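Local coordinates for protein gluconate kinase (PDB 3LL3) that probably phosphorylates a sugar or sugar acid such as gluconate or xylulose at the expense of ATP, as a member of the FGGY carbohydrate kinase family, at residues K33-I38 with F53-E58; M126-M131 with P276-F281; A177-L182 with L187-E192. One frame throughout, in Å; residues are numbered along the deposited sequence.

The three contacts illustrate how a two-domain sugar kinase combines local packing with contacts between its halves. Interaction 1 lays a helix against the first sheet, with the Tyr35 side chain about 10 Å from bound ATP and about 11 Å from D-xylulose. Interaction 2 joins the two family regions and carries residues of the D-xylulose and 1-deoxy-D-xylulose-5-phosphate pockets: the side chain of Phe281 is about 3 Å from D-xylulose, and His129 holds the phosphate. Interaction 3, a short chain reversal, has its centre about 14 Å from that of interaction 2 and touches it through Met126 CB, 3.7 Å from Gly180 CA. The centre of interaction 1 is about 30 Å from that of interaction 2 and 29 Å from that of interaction 3.

Interaction 1: residues K33-I38 with F53-E58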
loop_
_atom_site.group_PDB
_atom_site.type_symbol
_atom_site.label_atom_id
_atom_site.label_comp_id
_atom_site.label_asym_id
_atom_site.label_seq_id
_atom_site.Cartn_x
_atom_site.Cartn_y
_atom_site.Cartn_z
ATOM N N LYS A 33 -17.788 20.382 29.426
ATOM C CA LYS A 33 -17.876 21.588 28.595
ATOM C C LYS A 33 -16.612 21.769 27.749
ATOM O O LYS A 33 -15.494 21.603 28.245
ATOM C CB LYS A 33 -18.082 22.847 29.456
ATOM C CG LYS A 33 -19.399 22.891 30.250
ATOM C CD LYS A 33 -20.635 22.586 29.375
ATOM C CE LYS A 33 -21.898 22.398 30.226
ATOM N NZ LYS A 33 -23.027 21.790 29.460
ATOM N N GLY A 34 -16.786 22.130 26.478
ATOM C CA GLY A 34 -15.661 22.263 25.569
ATOM C C GLY A 34 -15.125 23.675 25.367
ATOM O O GLY A 34 -15.725 24.663 25.795
ATOM N N TYR A 35 -13.971 23.761 24.716
ATOM C CA TYR A 35 -13.379 25.038 24.329
ATOM C C TYR A 35 -12.715 24.845 22.979
ATOM O O TYR A 35 -12.304 23.743 22.649
ATOM C CB TYR A 35 -12.371 25.517 25.376
ATOM C CG TYR A 35 -11.849 24.406 26.253
ATOM C CD1 TYR A 35 -12.481 24.082 27.454
ATOM C CD2 TYR A 35 -10.741 23.664 25.872
ATOM C CE1 TYR A 35 -12.006 23.054 28.257
ATOM C CE2 TYR A 35 -10.260 22.637 26.659
ATOM C CZ TYR A 35 -10.886 22.333 27.852
ATOM O OH TYR A 35 -10.397 21.291 28.627
ATOM N N PRO A 36 -12.620 25.918 22.188
ATOM C CA PRO A 36 -12.076 25.795 20.835
ATOM C C PRO A 36 -10.560 25.641 20.863
ATOM O O PRO A 36 -9.899 26.155 21.772
ATOM C CB PRO A 36 -12.423 27.144 20.189
ATOM C CG PRO A 36 -13.123 27.961 21.245
ATOM C CD PRO A 36 -12.868 27.319 22.557
ATOM N N LEU A 37 -10.015 24.936 19.878
ATOM C CA LEU A 37 -8.577 24.923 19.689
ATOM C C LEU A 37 -8.205 26.133 18.845
ATOM O O LEU A 37 -8.947 26.520 17.945
ATOM C CB LEU A 37 -8.138 23.645 18.980
ATOM C CG LEU A 37 -6.724 23.146 19.295
ATOM C CD1 LEU A 37 -6.684 22.476 20.671
ATOM C CD2 LEU A 37 -6.255 22.170 18.221
ATOM N N ILE A 38 -7.064 26.740 19.142
ATOM C CA ILE A 38 -6.574 27.870 18.369
ATOM C C ILE A 38 -5.545 27.392 17.344
ATOM O O ILE A 38 -4.393 27.106 17.689
ATOM C CB ILE A 38 -5.950 28.926 19.284
ATOM C CG1 ILE A 38 -6.961 29.344 20.352
ATOM C CG2 ILE A 38 -5.475 30.126 18.476
ATOM C CD1 ILE A 38 -6.362 30.139 21.479
ATOM N N PHE A 53 -10.582 27.620 32.321
ATOM C CA PHE A 53 -10.912 27.853 33.719
ATOM C C PHE A 53 -12.393 28.197 33.915
ATOM O O PHE A 53 -12.997 27.773 34.891
ATOM C CB PHE A 53 -10.032 28.935 34.344
ATOM C CG PHE A 53 -10.360 29.202 35.780
ATOM C CD1 PHE A 53 -11.036 30.350 36.150
ATOM C CD2 PHE A 53 -10.028 28.282 36.760
ATOM C CE1 PHE A 53 -11.358 30.582 37.478
ATOM C CE2 PHE A 53 -10.346 28.506 38.083
ATOM C CZ PHE A 53 -11.007 29.658 38.445
ATOM N N ASP A 54 -12.967 28.964 32.989
ATOM C CA ASP A 54 -14.406 29.230 33.001
ATOM C C ASP A 54 -15.213 27.924 32.885
ATOM O O ASP A 54 -16.187 27.719 33.611
ATOM C CB ASP A 54 -14.789 30.193 31.872
ATOM C CG ASP A 54 -14.337 31.636 32.137
ATOM O OD1 ASP A 54 -13.810 31.924 33.237
ATOM O OD2 ASP A 54 -14.516 32.489 31.245
ATOM N N ALA A 55 -14.819 27.042 31.970
ATOM C CA ALA A 55 -15.493 25.744 31.856
ATOM C C ALA A 55 -15.395 24.993 33.182
ATOM O O ALA A 55 -16.368 24.412 33.650
ATOM C CB ALA A 55 -14.904 24.918 30.718
ATOM N N VAL A 56 -14.223 25.044 33.804
ATOM C CA VAL A 56 -13.986 24.380 35.082
ATOM C C VAL A 56 -14.939 24.857 36.181
ATOM O O VAL A 56 -15.504 24.038 36.911
ATOM C CB VAL A 56 -12.522 24.569 35.555
ATOM C CG1 VAL A 56 -12.395 24.252 37.015
ATOM C CG2 VAL A 56 -11.600 23.688 34.741
ATOM N N GLN A 57 -15.125 26.169 36.309
ATOM C CA GLN A 57 -16.031 26.684 37.339
ATOM C C GLN A 57 -17.459 26.258 37.062
ATOM O O GLN A 57 -18.214 25.946 37.972
ATOM C CB GLN A 57 -16.019 28.205 37.382
ATOM C CG GLN A 57 -14.667 28.820 37.602
ATOM C CD GLN A 57 -14.739 30.325 37.485
ATOM O OE1 GLN A 57 -14.193 30.911 36.553
ATOM N NE2 GLN A 57 -15.453 30.951 38.403
ATOM N N GLU A 58 -17.815 26.289 35.784
ATOM C CA GLU A 58 -19.156 25.994 35.337
ATOM C C GLU A 58 -19.479 24.524 35.614
ATOM O O GLU A 58 -20.517 24.199 36.186
ATOM C CB GLU A 58 -19.245 26.300 33.851
ATOM C CG GLU A 58 -20.614 26.680 33.367
ATOM C CD GLU A 58 -20.600 27.060 31.902
ATOM O OE1 GLU A 58 -19.642 27.755 31.483
ATOM O OE2 GLU A 58 -21.536 26.664 31.174
#
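With CG beside its backbone N (chi1 -64°) and a further bend at chi2 (-50°), Lys33 carries the rest of its chain and its amino end away from the helix, whereas CB already points toward it from the backbone. The touch itself is small and apolar: Lys33 CB lies 4.0 Å from Ala55 CB. Tyr35, on the same side of the chain but two residues on, has a chi1 of 21°, well off a staggered value, and presents its ring edge to the same methyl group. Ala55 CB sits near the ring plane, 4.2 Å from Tyr35 CD1, and touches both residues, the two approaching it roughly at a right angle. One turn further along the helix, Glu58 flanks the aliphatic part of the lysine, OE2 lying 4.4 Å from Lys33 CE. The charged atoms remain apart, with Lys33 NZ 5.4 Å from Glu58 OE2, so any attraction is probably long-range.

The polar end of Tyr35 looks elsewhere: its OH is hydrogen-bonded to Gly12 O and Thr16 OG1, which ties the ring's end to the start of strand 15-22 and the turn before it. Ala55, with Ile52 and Ile59 beside it, packs helix 49-65 against strand 27-34 and the residues that follow, an example of the helix-on-sheet packing found in the actin-like ATPase fold of FGGY kinases.

Interaction 2: residues M126-M131 with P276-F281. With DXP (1-deoxy-D-xylulose-5-phosphate), chain D.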
loop_
_atom_site.group_PDB
_atom_site.type_symbol
_atom_site.label_atom_id
_atom_site.label_comp_id
_atom_site.label_asym_id
_atom_site.label_seq_id
_atom_site.Cartn_x
_atom_site.Cartn_y
_atom_site.Cartn_z
HETATM N N MSE A 126 11.975 11.757 28.312
HETATM C CA MSE A 126 11.180 12.433 27.291
HETATM C C MSE A 126 11.611 12.073 25.868
HETATM O O MSE A 126 12.741 12.356 25.465
HETATM C CB MSE A 126 11.230 13.954 27.481
HETATM C CG MSE A 126 10.550 14.730 26.362
HETATM SE SE MSE A 126 8.615 14.261 26.270
HETATM C CE MSE A 126 8.192 14.994 24.508
ATOM N N PRO A 127 10.713 11.424 25.100
ATOM C CA PRO A 127 11.023 11.118 23.700
ATOM C C PRO A 127 11.392 12.354 22.890
ATOM O O PRO A 127 11.066 13.486 23.272
ATOM C CB PRO A 127 9.713 10.518 23.183
ATOM C CG PRO A 127 9.127 9.860 24.366
ATOM C CD PRO A 127 9.482 10.743 25.549
HETATM N N MSE A 128 12.061 12.144 21.760
HETATM C CA MSE A 128 12.547 13.290 21.000
HETATM C C MSE A 128 11.430 13.867 20.136
HETATM O O MSE A 128 11.361 13.619 18.926
HETATM C CB MSE A 128 13.774 12.905 20.181
HETATM C CG MSE A 128 14.751 12.065 20.981
HETATM SE SE MSE A 128 16.321 11.577 19.935
HETATM C CE MSE A 128 16.392 9.660 20.354
ATOM N N HIS A 129 10.550 14.638 20.769
ATOM C CA HIS A 129 9.351 15.118 20.104
ATOM C C HIS A 129 9.006 16.520 20.567
ATOM O O HIS A 129 9.155 16.822 21.745
ATOM C CB HIS A 129 8.174 14.179 20.414
ATOM C CG HIS A 129 7.006 14.366 19.497
ATOM N ND1 HIS A 129 6.045 15.334 19.703
ATOM C CD2 HIS A 129 6.661 13.729 18.350
ATOM C CE1 HIS A 129 5.147 15.268 18.736
ATOM N NE2 HIS A 129 5.501 14.308 17.897
ATOM N N PRO A 130 8.514 17.365 19.646
ATOM C CA PRO A 130 8.194 18.779 19.889
ATOM C C PRO A 130 7.066 19.033 20.894
ATOM O O PRO A 130 6.839 20.186 21.292
ATOM C CB PRO A 130 7.799 19.294 18.494
ATOM C CG PRO A 130 7.421 18.053 17.728
ATOM C CD PRO A 130 8.399 17.030 18.214
HETATM N N MSE A 131 6.384 17.977 21.320
HETATM C CA MSE A 131 5.297 18.105 22.283
HETATM C C MSE A 131 5.772 18.595 23.665
HETATM O O MSE A 131 5.004 19.218 24.408
HETATM C CB MSE A 131 4.583 16.761 22.443
HETATM C CG MSE A 131 5.441 15.679 23.095
HETATM SE SE MSE A 131 4.605 13.859 22.980
HETATM C CE MSE A 131 5.980 12.770 23.826
ATOM N N PRO A 276 17.156 2.236 24.722
ATOM C CA PRO A 276 18.315 2.604 23.901
ATOM C C PRO A 276 17.919 3.325 22.609
ATOM O O PRO A 276 18.672 4.173 22.125
ATOM C CB PRO A 276 18.950 1.247 23.584
ATOM C CG PRO A 276 18.623 0.408 24.776
ATOM C CD PRO A 276 17.246 0.849 25.217
ATOM N N SER A 277 16.756 3.013 22.052
ATOM C CA SER A 277 16.321 3.718 20.847
ATOM C C SER A 277 15.285 4.799 21.130
ATOM O O SER A 277 14.682 5.351 20.211
ATOM C CB SER A 277 15.821 2.742 19.776
ATOM O OG SER A 277 15.209 1.589 20.349
ATOM N N ALA A 278 15.104 5.126 22.402
ATOM C CA ALA A 278 14.135 6.148 22.784
ATOM C C ALA A 278 12.769 5.938 22.126
ATOM O O ALA A 278 12.135 6.885 21.675
ATOM C CB ALA A 278 14.672 7.548 22.473
ATOM N N SER A 279 12.299 4.699 22.084
ATOM C CA SER A 279 11.037 4.448 21.405
ATOM C C SER A 279 9.820 4.556 22.320
ATOM O O SER A 279 8.693 4.521 21.836
ATOM C CB SER A 279 11.067 3.101 20.686
ATOM O OG SER A 279 11.120 2.050 21.631
ATOM N N TYR A 280 10.042 4.687 23.632
ATOM C CA TYR A 280 8.937 4.864 24.575
ATOM C C TYR A 280 9.330 5.863 25.657
ATOM O O TYR A 280 10.517 6.022 25.953
ATOM C CB TYR A 280 8.493 3.521 25.210
ATOM C CG TYR A 280 9.577 2.803 25.982
ATOM C CD1 TYR A 280 9.940 3.214 27.262
ATOM C CD2 TYR A 280 10.233 1.705 25.436
ATOM C CE1 TYR A 280 10.942 2.556 27.974
ATOM C CE2 TYR A 280 11.232 1.040 26.132
ATOM C CZ TYR A 280 11.588 1.471 27.397
ATOM O OH TYR A 280 12.580 0.818 28.088
ATOM N N PHE A 281 8.346 6.539 26.246
ATOM C CA PHE A 281 8.666 7.511 27.267
ATOM C C PHE A 281 8.825 6.811 28.606
ATOM O O PHE A 281 8.344 5.688 28.793
ATOM C CB PHE A 281 7.604 8.622 27.345
ATOM C CG PHE A 281 6.197 8.138 27.734
ATOM C CD1 PHE A 281 5.943 7.606 28.994
ATOM C CD2 PHE A 281 5.140 8.260 26.850
ATOM C CE1 PHE A 281 4.665 7.202 29.365
ATOM C CE2 PHE A 281 3.847 7.845 27.204
ATOM C CZ PHE A 281 3.613 7.320 28.467
HETATM C C1 DXP D . 2.976 17.532 9.627
HETATM C C2 DXP D . 1.629 16.765 9.782
HETATM C C3 DXP D . 1.069 16.631 11.221
HETATM C C4 DXP D . 2.160 15.973 12.089
HETATM C C5 DXP D . 1.903 15.281 13.450
HETATM O O2 DXP D . 1.276 16.024 8.926
HETATM O O3 DXP D . -0.198 16.099 11.219
HETATM O O4 DXP D . 2.981 15.230 11.246
HETATM O O5 DXP D . 2.487 14.022 13.657
HETATM P P DXP D . 3.284 13.484 15.012
HETATM O O2P DXP D . 4.788 14.009 14.989
HETATM O O1P DXP D . 2.401 13.790 16.315
HETATM O O3P DXP D . 3.506 12.091 14.929
HETATM O O HOH W 1 12.239 9.558 20.701
#
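Pro127 and Phe281 meet through saturated carbons, Pro127 CD lying 3.4 Å from Phe281 CB, while the phenyl ring leads away toward bound D-xylulose. A separate apolar touch forms at the other end of the contact, where the selenomethionine at Met128 brings CE to 3.5 Å from Ala278 CB, a tight fit reached by a bend at chi3 (-132°). Between the backbones, one water accepts from Met128 N and donates to Ala278 O, both at 2.8 Å. Met128 is also the centre of an inverse gamma turn, which carries the chain on to His129.

There the imidazole reaches the bound sugar phosphate: His129 NE2 donates to DXP O2P at 3.0 Å, with the phosphorus in the ring plane. Behind it, Met131 N gives a hydrogen bond to His129 ND1 at 3.1 Å, tilted 20° from the ring plane, and Pro130 CD lies over one face; together they restrict the ring's rotation. A leucine here is likely to leave that phosphate oxygen without its imidazole donor and Met131 N without its side-chain acceptor. Asn297 ND2 also binds this ligand. A loop of the N-terminal family region thus meets the loop leading into strand 281-284 of the C-terminal one, beside the sugar-binding cleft of an FGGY kinase.

Interaction 3: residues A177-L182 with L187-E192; sequences AGTGIL and LTWDQE
Leu182 and Trp189 form a single beta bridge, their CA atoms 4.6 Å apart, and one backbone bond secures it: Asp190 N donates to Ile181 O at 2.9 Å, almost straight at 167°. This is a short chain reversal leading into helix 191-197, with Asp190 at the N-cap position. Its side chain reaches forward to cap Leu193 N through OD2, while OD1 forms a salt bridge with Lys123.

Trp189 and Leu182 carry much of the side-chain packing. With CG anti to the carbonyl carbon (chi1 -51°), Trp189 brings its six-membered ring back to the 177-182 segment edge first, and Ile181 O and Leu182 N lie at that edge. Two aliphatic groups flank the rim from the two sides of the ring plane: Ile181 CG2, off the plane, is 4.0 Å from Trp189 CE3, and Leu182 CB, more loosely placed, is 4.4 Å from Trp189 CZ3. The end of Leu182 continues to the other arm of the reversal, where CD1 packs 3.6 Å from Leu187 C.

Ile181 also rests on Ile134 and Leu137 of helix 133-143, and Leu182 and Leu187 both touch Pro284 of the second sheet. Thr179 crosses the indole at about a right angle. Its hydroxyl is already engaged with Ala176 O and, in an ST turn, accepts from Ile181 N at 3.0 Å; the same OG1 lies near the indole plane, 3.6 Å from Trp189 CZ3.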
loop_
_atom_site.group_PDB
_atom_site.type_symbol
_atom_site.label_atom_id
_atom_site.label_comp_id
_atom_site.label_asym_id
_atom_site.label_seq_id
_atom_site.Cartn_x
_atom_site.Cartn_y
_atom_site.Cartn_z
ATOM N N ALA A 177 6.903 15.165 35.022
ATOM C CA ALA A 177 7.437 14.115 34.172
ATOM C C ALA A 177 7.154 14.357 32.688
ATOM O O ALA A 177 7.868 13.831 31.842
ATOM C CB ALA A 177 6.927 12.720 34.619
ATOM N N GLY A 178 6.138 15.166 32.376
ATOM C CA GLY A 178 5.828 15.492 30.985
ATOM C C GLY A 178 6.485 16.762 30.427
ATOM O O GLY A 178 6.192 17.164 29.288
ATOM N N THR A 179 7.361 17.402 31.207
ATOM C CA THR A 179 8.021 18.641 30.749
ATOM C C THR A 179 9.271 18.384 29.908
ATOM O O THR A 179 9.590 19.171 29.023
ATOM C CB THR A 179 8.453 19.581 31.914
ATOM O OG1 THR A 179 9.403 18.913 32.748
ATOM C CG2 THR A 179 7.263 20.016 32.755
ATOM N N GLY A 180 9.976 17.290 30.197
ATOM C CA GLY A 180 11.258 17.014 29.568
ATOM C C GLY A 180 12.375 17.717 30.334
ATOM O O GLY A 180 13.486 17.854 29.839
ATOM N N ILE A 181 12.072 18.159 31.550
ATOM C CA ILE A 181 13.044 18.891 32.371
ATOM C C ILE A 181 13.282 18.153 33.686
ATOM O O ILE A 181 14.239 18.440 34.396
ATOM C CB ILE A 181 12.564 20.324 32.669
ATOM C CG1 ILE A 181 12.082 20.999 31.388
ATOM C CG2 ILE A 181 13.681 21.165 33.317
ATOM C CD1 ILE A 181 11.402 22.347 31.641
ATOM N N LEU A 182 12.422 17.181 33.996
ATOM C CA LEU A 182 12.521 16.453 35.262
ATOM C C LEU A 182 13.553 15.337 35.165
ATOM O O LEU A 182 13.421 14.432 34.345
ATOM C CB LEU A 182 11.168 15.860 35.643
ATOM C CG LEU A 182 11.096 15.173 37.014
ATOM C CD1 LEU A 182 11.062 16.208 38.124
ATOM C CD2 LEU A 182 9.890 14.208 37.126
ATOM N N LEU A 187 14.452 13.111 40.522
ATOM C CA LEU A 187 13.057 13.552 40.581
ATOM C C LEU A 187 12.935 15.019 41.013
ATOM O O LEU A 187 11.960 15.419 41.650
ATOM C CB LEU A 187 12.207 12.636 41.470
ATOM C CG LEU A 187 12.247 11.161 41.053
ATOM C CD1 LEU A 187 11.216 10.332 41.787
ATOM C CD2 LEU A 187 12.074 11.022 39.528
ATOM N N THR A 188 13.935 15.820 40.666
ATOM C CA THR A 188 13.741 17.262 40.656
ATOM C C THR A 188 14.263 17.792 39.315
ATOM O O THR A 188 14.745 17.010 38.500
ATOM C CB THR A 188 14.413 17.943 41.858
ATOM O OG1 THR A 188 14.030 19.332 41.894
ATOM C CG2 THR A 188 15.919 17.786 41.783
ATOM N N TRP A 189 14.137 19.092 39.066
ATOM C CA TRP A 189 14.572 19.661 37.788
ATOM C C TRP A 189 16.041 19.354 37.536
ATOM O O TRP A 189 16.840 19.379 38.463
ATOM C CB TRP A 189 14.349 21.175 37.760
ATOM C CG TRP A 189 12.959 21.578 38.149
ATOM C CD1 TRP A 189 12.592 22.422 39.173
ATOM C CD2 TRP A 189 11.738 21.139 37.537
ATOM N NE1 TRP A 189 11.218 22.531 39.220
ATOM C CE2 TRP A 189 10.673 21.757 38.229
ATOM C CE3 TRP A 189 11.446 20.307 36.459
ATOM C CZ2 TRP A 189 9.344 21.561 37.873
ATOM C CZ3 TRP A 189 10.117 20.098 36.115
ATOM C CH2 TRP A 189 9.086 20.725 36.813
ATOM N N ASP A 190 16.379 19.032 36.289
ATOM C CA ASP A 190 17.759 18.758 35.896
ATOM C C ASP A 190 18.520 20.094 35.784
ATOM O O ASP A 190 18.176 20.932 34.943
ATOM C CB ASP A 190 17.777 18.013 34.559
ATOM C CG ASP A 190 19.155 17.515 34.184
ATOM O OD1 ASP A 190 19.447 16.338 34.451
ATOM O OD2 ASP A 190 19.963 18.309 33.641
ATOM N N GLN A 191 19.518 20.307 36.644
ATOM C CA GLN A 191 20.224 21.602 36.672
ATOM C C GLN A 191 20.889 21.977 35.350
ATOM O O GLN A 191 20.836 23.133 34.915
ATOM C CB GLN A 191 21.272 21.659 37.778
ATOM C CG GLN A 191 21.861 23.082 37.939
ATOM C CD GLN A 191 20.817 24.074 38.430
ATOM O OE1 GLN A 191 20.537 25.083 37.780
ATOM N NE2 GLN A 191 20.216 23.775 39.572
ATOM N N GLU A 192 21.549 21.003 34.738
ATOM C CA GLU A 192 22.147 21.173 33.424
ATOM C C GLU A 192 21.127 21.651 32.382
ATOM O O GLU A 192 21.397 22.569 31.612
ATOM C CB GLU A 192 22.797 19.858 32.994
ATOM C CG GLU A 192 23.636 19.944 31.758
ATOM C CD GLU A 192 24.401 18.649 31.474
ATOM O OE1 GLU A 192 24.375 17.720 32.324
ATOM O OE2 GLU A 192 25.038 18.576 30.401
#